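Local atomic coordinates of putative DNA-binding protein (Bacteroides fragilis, PDB entry 3BS3), a protein that probably binds DNA as a helix-turn-helix protein of the XRE family, related to the Cro and C1 repressors. Residues Met11-Leu19 with Trp43-Ser51. Sequence-based numbering, arbitrary orientation.
Sequences MLNRIKVVL and WCSNKSQPS
N13 and N46 pair side chain to backbone. The amide of N46 straddles N13: its OD1 accepts from N13 N (2.9 Å), in the carbonyl plane on a lone pair and nearly straight at 178°, while N46 ND2 returns a bond to N13 O (3.1 Å). Q49 NE2 also donates to N46 OD1, again on a lone pair, so two donors grip that oxygen and, with the ND2 bond, fix the rotation of the amide.

The buried side chain of N13 works in the other direction. With chi1 at 77°, CG sits between backbone N and carbonyl carbon, and the amide reaches in among W43, N46 and Q49. There ND2 spends both protons within its own plane, one on W43 O (2.9 Å) and one on Q49 OE1 (2.8 Å). Because W43 O also accepts from N46 N, on the opposite face of its carbonyl plane, N13 is tied directly into the Schellman motif that ends helix 37-44. N13 OD1 turns back to I15 N, an Asx turn at the start of helix 15-21, and a water bridges this oxygen to K16 N and C44 O.

Apolar contacts lie beside this polar network. C44 SG touches L19 CD1 (3.7 Å) and I15 CG2, and I15 CD1 comes obliquely to W43 CE3 (4.0 Å). P50 lays its CB over the centre of one face of the W43 indole; L29 of helix 26-33 packs on I15, and L52 of the second subunit on N13.

Thus the N-terminal start of helix 15-21 is joined to the C-terminal end of helix 37-44 and the turn into helix 52-62, a junction within the compact all-helical helix-turn-helix domain of the XRE family.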
HETATM    1  N   MSE A  11       2.741  -0.565   9.821  1.00 43.54           N
HETATM    2  CA  MSE A  11       3.490  -0.243   8.612  1.00 42.33           C
HETATM    3  C   MSE A  11       3.154   1.174   8.161  1.00 39.06           C
HETATM    4  O   MSE A  11       1.981   1.547   7.971  1.00 38.85           O
HETATM    5  CB  MSE A  11       3.214  -1.287   7.517  1.00 42.34           C
HETATM    6  CG  MSE A  11       3.763  -0.980   6.124  1.00 43.65           C
HETATM    7 SE   MSE A  11       3.633  -2.601   5.031  0.70 49.16          SE
HETATM    8  CE  MSE A  11       1.723  -2.910   5.193  1.00 49.74           C
ATOM      9  N   LEU A  12       4.198   1.984   8.005  1.00 34.38           N
ATOM     10  CA  LEU A  12       4.000   3.348   7.590  1.00 30.50           C
ATOM     11  C   LEU A  12       4.798   3.594   6.329  1.00 28.06           C
ATOM     12  O   LEU A  12       5.420   2.677   5.784  1.00 26.50           O
ATOM     13  CB  LEU A  12       4.407   4.312   8.711  1.00 30.87           C
ATOM     14  CG  LEU A  12       3.726   4.230  10.082  1.00 34.01           C
ATOM     15  CD1 LEU A  12       4.516   5.062  11.062  1.00 33.01           C
ATOM     16  CD2 LEU A  12       2.248   4.695  10.043  1.00 34.82           C
ATOM     17  N   ASN A  13       4.750   4.829   5.838  1.00 25.75           N
ATOM     18  CA  ASN A  13       5.544   5.169   4.687  1.00 24.83           C
ATOM     19  C   ASN A  13       6.634   6.180   5.033  1.00 25.09           C
ATOM     20  O   ASN A  13       6.550   6.850   6.051  1.00 25.43           O
ATOM     21  CB  ASN A  13       4.648   5.663   3.543  1.00 24.89           C
ATOM     22  CG  ASN A  13       4.168   7.094   3.747  1.00 24.55           C
ATOM     23  OD1 ASN A  13       4.950   8.039   3.613  1.00 24.27           O
ATOM     24  ND2 ASN A  13       2.871   7.258   4.037  1.00 25.01           N
ATOM     25  N   ARG A  14       7.618   6.272   4.153  1.00 24.45           N
ATOM     26  CA  ARG A  14       8.763   7.179   4.327  1.00 25.59           C
ATOM     27  C   ARG A  14       8.767   8.289   3.302  1.00 26.45           C
ATOM     28  O   ARG A  14       9.818   8.890   3.026  1.00 26.05           O
ATOM     29  CB  ARG A  14      10.085   6.388   4.236  1.00 25.09           C
ATOM     30  CG  ARG A  14      10.204   5.266   5.209  1.00 26.48           C
ATOM     31  CD  ARG A  14      11.583   4.631   5.157  1.00 24.90           C
ATOM     32  NE  ARG A  14      12.636   5.565   5.584  1.00 23.57           N
ATOM     33  CZ  ARG A  14      13.569   6.076   4.773  1.00 24.36           C
ATOM     34  NH1 ARG A  14      13.575   5.789   3.473  1.00 25.25           N
ATOM     35  NH2 ARG A  14      14.501   6.894   5.258  1.00 24.09           N
ATOM     36  N   ILE A  15       7.603   8.582   2.716  1.00 25.20           N
ATOM     37  CA  ILE A  15       7.576   9.550   1.624  1.00 26.05           C
ATOM     38  C   ILE A  15       8.105  10.916   2.055  1.00 25.68           C
ATOM     39  O   ILE A  15       8.820  11.574   1.308  1.00 26.43           O
ATOM     40  CB  ILE A  15       6.152   9.649   0.987  1.00 25.29           C
ATOM     41  CG1 ILE A  15       5.840   8.305   0.314  1.00 25.98           C
ATOM     42  CG2 ILE A  15       6.102  10.789  -0.019  1.00 27.55           C
ATOM     43  CD1 ILE A  15       4.349   8.167  -0.054  1.00 26.28           C
ATOM     44  N   LYS A  16       7.794  11.359   3.272  1.00 25.20           N
ATOM     45  CA  LYS A  16       8.252  12.685   3.685  0.50 25.61           C
ATOM     46  C   LYS A  16       9.783  12.756   3.718  1.00 25.39           C
ATOM     47  O   LYS A  16      10.370  13.743   3.263  1.00 24.57           O
ATOM     48  CB  LYS A  16       7.671  13.039   5.050  0.50 25.85           C
ATOM     49  CG  LYS A  16       7.870  14.511   5.455  0.50 26.49           C
ATOM     50  CD  LYS A  16       7.363  14.735   6.876  0.50 30.14           C
ATOM     51  CE  LYS A  16       8.229  13.987   7.892  0.50 31.40           C
ATOM     52  NZ  LYS A  16       9.513  14.700   8.249  0.50 33.62           N
ATOM     53  N   VAL A  17      10.422  11.708   4.243  1.00 25.62           N
ATOM     54  CA  VAL A  17      11.883  11.717   4.368  1.00 26.32           C
ATOM     55  C   VAL A  17      12.507  11.669   2.979  1.00 27.02           C
ATOM     56  O   VAL A  17      13.442  12.428   2.674  1.00 26.54           O
ATOM     57  CB  VAL A  17      12.385  10.535   5.222  1.00 26.94           C
ATOM     58  CG1 VAL A  17      13.918  10.442   5.162  1.00 27.01           C
ATOM     59  CG2 VAL A  17      11.910  10.735   6.666  1.00 27.11           C
ATOM     60  N   VAL A  18      11.996  10.782   2.141  1.00 26.77           N
ATOM     61  CA  VAL A  18      12.577  10.621   0.799  1.00 27.06           C
ATOM     62  C   VAL A  18      12.368  11.882  -0.057  1.00 27.33           C
ATOM     63  O   VAL A  18      13.271  12.276  -0.797  1.00 27.45           O
ATOM     64  CB  VAL A  18      12.135   9.329   0.109  1.00 27.26           C
ATOM     65  CG1 VAL A  18      12.742   9.256  -1.315  1.00 28.88           C
ATOM     66  CG2 VAL A  18      12.551   8.105   0.958  1.00 28.00           C
ATOM     67  N   LEU A  19      11.182  12.499   0.019  1.00 26.29           N
ATOM     68  CA  LEU A  19      10.982  13.794  -0.648  1.00 27.15           C
ATOM     69  C   LEU A  19      12.074  14.799  -0.281  1.00 27.76           C
ATOM     70  O   LEU A  19      12.628  15.503  -1.133  1.00 28.91           O
ATOM     71  CB  LEU A  19       9.618  14.391  -0.302  1.00 26.95           C
ATOM     72  CG  LEU A  19       8.456  13.821  -1.129  1.00 28.90           C
ATOM     73  CD1 LEU A  19       7.132  14.304  -0.563  1.00 28.75           C
ATOM     74  CD2 LEU A  19       8.545  14.230  -2.613  1.00 28.45           C
ATOM     75  N   TRP A  43      -0.361  11.562   3.130  1.00 24.57           N
ATOM     76  CA  TRP A  43       0.602  10.459   3.060  1.00 24.12           C
ATOM     77  C   TRP A  43       1.877  10.849   3.816  1.00 24.85           C
ATOM     78  O   TRP A  43       2.425  10.045   4.587  1.00 26.04           O
ATOM     79  CB  TRP A  43       0.991  10.132   1.616  1.00 24.69           C
ATOM     80  CG  TRP A  43      -0.118   9.615   0.772  1.00 24.07           C
ATOM     81  CD1 TRP A  43      -1.368   9.258   1.188  1.00 26.01           C
ATOM     82  CD2 TRP A  43      -0.077   9.388  -0.631  1.00 25.73           C
ATOM     83  NE1 TRP A  43      -2.123   8.825   0.119  1.00 27.41           N
ATOM     84  CE2 TRP A  43      -1.348   8.897  -1.010  1.00 25.36           C
ATOM     85  CE3 TRP A  43       0.918   9.548  -1.610  1.00 27.74           C
ATOM     86  CZ2 TRP A  43      -1.667   8.571  -2.339  1.00 26.51           C
ATOM     87  CZ3 TRP A  43       0.604   9.215  -2.943  1.00 27.32           C
ATOM     88  CH2 TRP A  43      -0.685   8.741  -3.284  1.00 26.17           C
ATOM     89  N   CYS A  44       2.346  12.087   3.611  1.00 25.45           N
ATOM     90  CA  CYS A  44       3.636  12.499   4.209  1.00 26.34           C
ATOM     91  C   CYS A  44       3.572  12.449   5.731  1.00 25.74           C
ATOM     92  O   CYS A  44       4.540  12.044   6.404  1.00 25.57           O
ATOM     93  CB  CYS A  44       4.046  13.893   3.749  1.00 27.60           C
ATOM     94  SG  CYS A  44       4.718  13.768   2.132  1.00 33.50           S
ATOM     95  N   SER A  45       2.436  12.881   6.286  1.00 25.72           N
ATOM     96  CA  SER A  45       2.248  12.879   7.726  1.00 25.72           C
ATOM     97  C   SER A  45       1.804  11.512   8.257  1.00 25.90           C
ATOM     98  O   SER A  45       1.583  11.344   9.452  1.00 25.30           O
ATOM     99  CB  SER A  45       1.217  13.938   8.106  1.00 26.68           C
ATOM    100  OG  SER A  45      -0.052  13.569   7.602  1.00 27.73           O
ATOM    101  N   ASN A  46       1.663  10.542   7.353  1.00 25.20           N
ATOM    102  CA  ASN A  46       1.170   9.199   7.710  1.00 25.36           C
ATOM    103  C   ASN A  46      -0.236   9.188   8.325  1.00 25.10           C
ATOM    104  O   ASN A  46      -0.579   8.299   9.140  1.00 26.27           O
ATOM    105  CB  ASN A  46       2.177   8.433   8.593  1.00 25.20           C
ATOM    106  CG  ASN A  46       3.265   7.777   7.767  1.00 27.10           C
ATOM    107  OD1 ASN A  46       3.026   6.777   7.092  1.00 26.09           O
ATOM    108  ND2 ASN A  46       4.463   8.346   7.810  1.00 26.69           N
ATOM    109  N   LYS A  47      -1.039  10.203   7.966  1.00 24.48           N
ATOM    110  CA  LYS A  47      -2.458  10.260   8.325  0.50 25.15           C
ATOM    111  C   LYS A  47      -3.307   9.376   7.418  1.00 25.05           C
ATOM    112  O   LYS A  47      -4.385   8.922   7.815  1.00 25.64           O
ATOM    113  CB  LYS A  47      -2.984  11.698   8.262  0.50 24.97           C
ATOM    114  CG  LYS A  47      -2.326  12.649   9.237  0.50 25.33           C
ATOM    115  CD  LYS A  47      -3.088  13.960   9.320  0.50 25.45           C
ATOM    116  CE  LYS A  47      -2.222  15.056   9.923  0.50 26.08           C
ATOM    117  NZ  LYS A  47      -3.051  16.227  10.326  0.50 25.09           N
ATOM    118  N   SER A  48      -2.827   9.180   6.193  1.00 25.12           N
ATOM    119  CA  SER A  48      -3.445   8.223   5.275  0.70 24.96           C
ATOM    120  C   SER A  48      -2.328   7.579   4.467  1.00 24.37           C
ATOM    121  O   SER A  48      -1.168   7.985   4.561  1.00 23.57           O
ATOM    122  CB  SER A  48      -4.457   8.898   4.357  0.70 24.79           C
ATOM    123  OG  SER A  48      -3.791   9.718   3.421  0.70 26.58           O
ATOM    124  N   GLN A  49      -2.671   6.550   3.692  1.00 23.72           N
ATOM    125  CA  GLN A  49      -1.633   5.753   3.033  1.00 23.62           C
ATOM    126  C   GLN A  49      -1.939   5.490   1.567  1.00 23.73           C
ATOM    127  O   GLN A  49      -3.103   5.266   1.214  1.00 23.72           O
ATOM    128  CB  GLN A  49      -1.491   4.394   3.763  1.00 23.22           C
ATOM    129  CG  GLN A  49      -1.116   4.460   5.241  1.00 23.64           C
ATOM    130  CD  GLN A  49       0.265   5.059   5.476  1.00 22.81           C
ATOM    131  OE1 GLN A  49       1.086   5.118   4.568  1.00 23.91           O
ATOM    132  NE2 GLN A  49       0.513   5.510   6.702  1.00 25.12           N
ATOM    133  N   PRO A  50      -0.897   5.484   0.725  1.00 24.48           N
ATOM    134  CA  PRO A  50      -1.022   5.139  -0.686  1.00 24.33           C
ATOM    135  C   PRO A  50      -1.279   3.636  -0.842  1.00 24.72           C
ATOM    136  O   PRO A  50      -0.910   2.841   0.043  1.00 24.72           O
ATOM    137  CB  PRO A  50       0.339   5.497  -1.251  1.00 25.05           C
ATOM    138  CG  PRO A  50       1.300   5.313  -0.071  1.00 24.84           C
ATOM    139  CD  PRO A  50       0.504   5.789   1.100  1.00 24.87           C
ATOM    140  N   SER A  51      -1.916   3.268  -1.953  1.00 24.32           N
ATOM    141  CA  SER A  51      -2.007   1.860  -2.349  1.00 24.40           C
ATOM    142  C   SER A  51      -0.623   1.407  -2.815  1.00 23.68           C
ATOM    143  O   SER A  51       0.244   2.247  -3.101  1.00 23.74           O
ATOM    144  CB  SER A  51      -3.015   1.716  -3.484  1.00 24.65           C
ATOM    145  OG  SER A  51      -2.487   2.311  -4.657  1.00 26.19           O
TER
HETATM  146  O   HOH W   1       6.045  10.032   5.234  1.00 20.03           O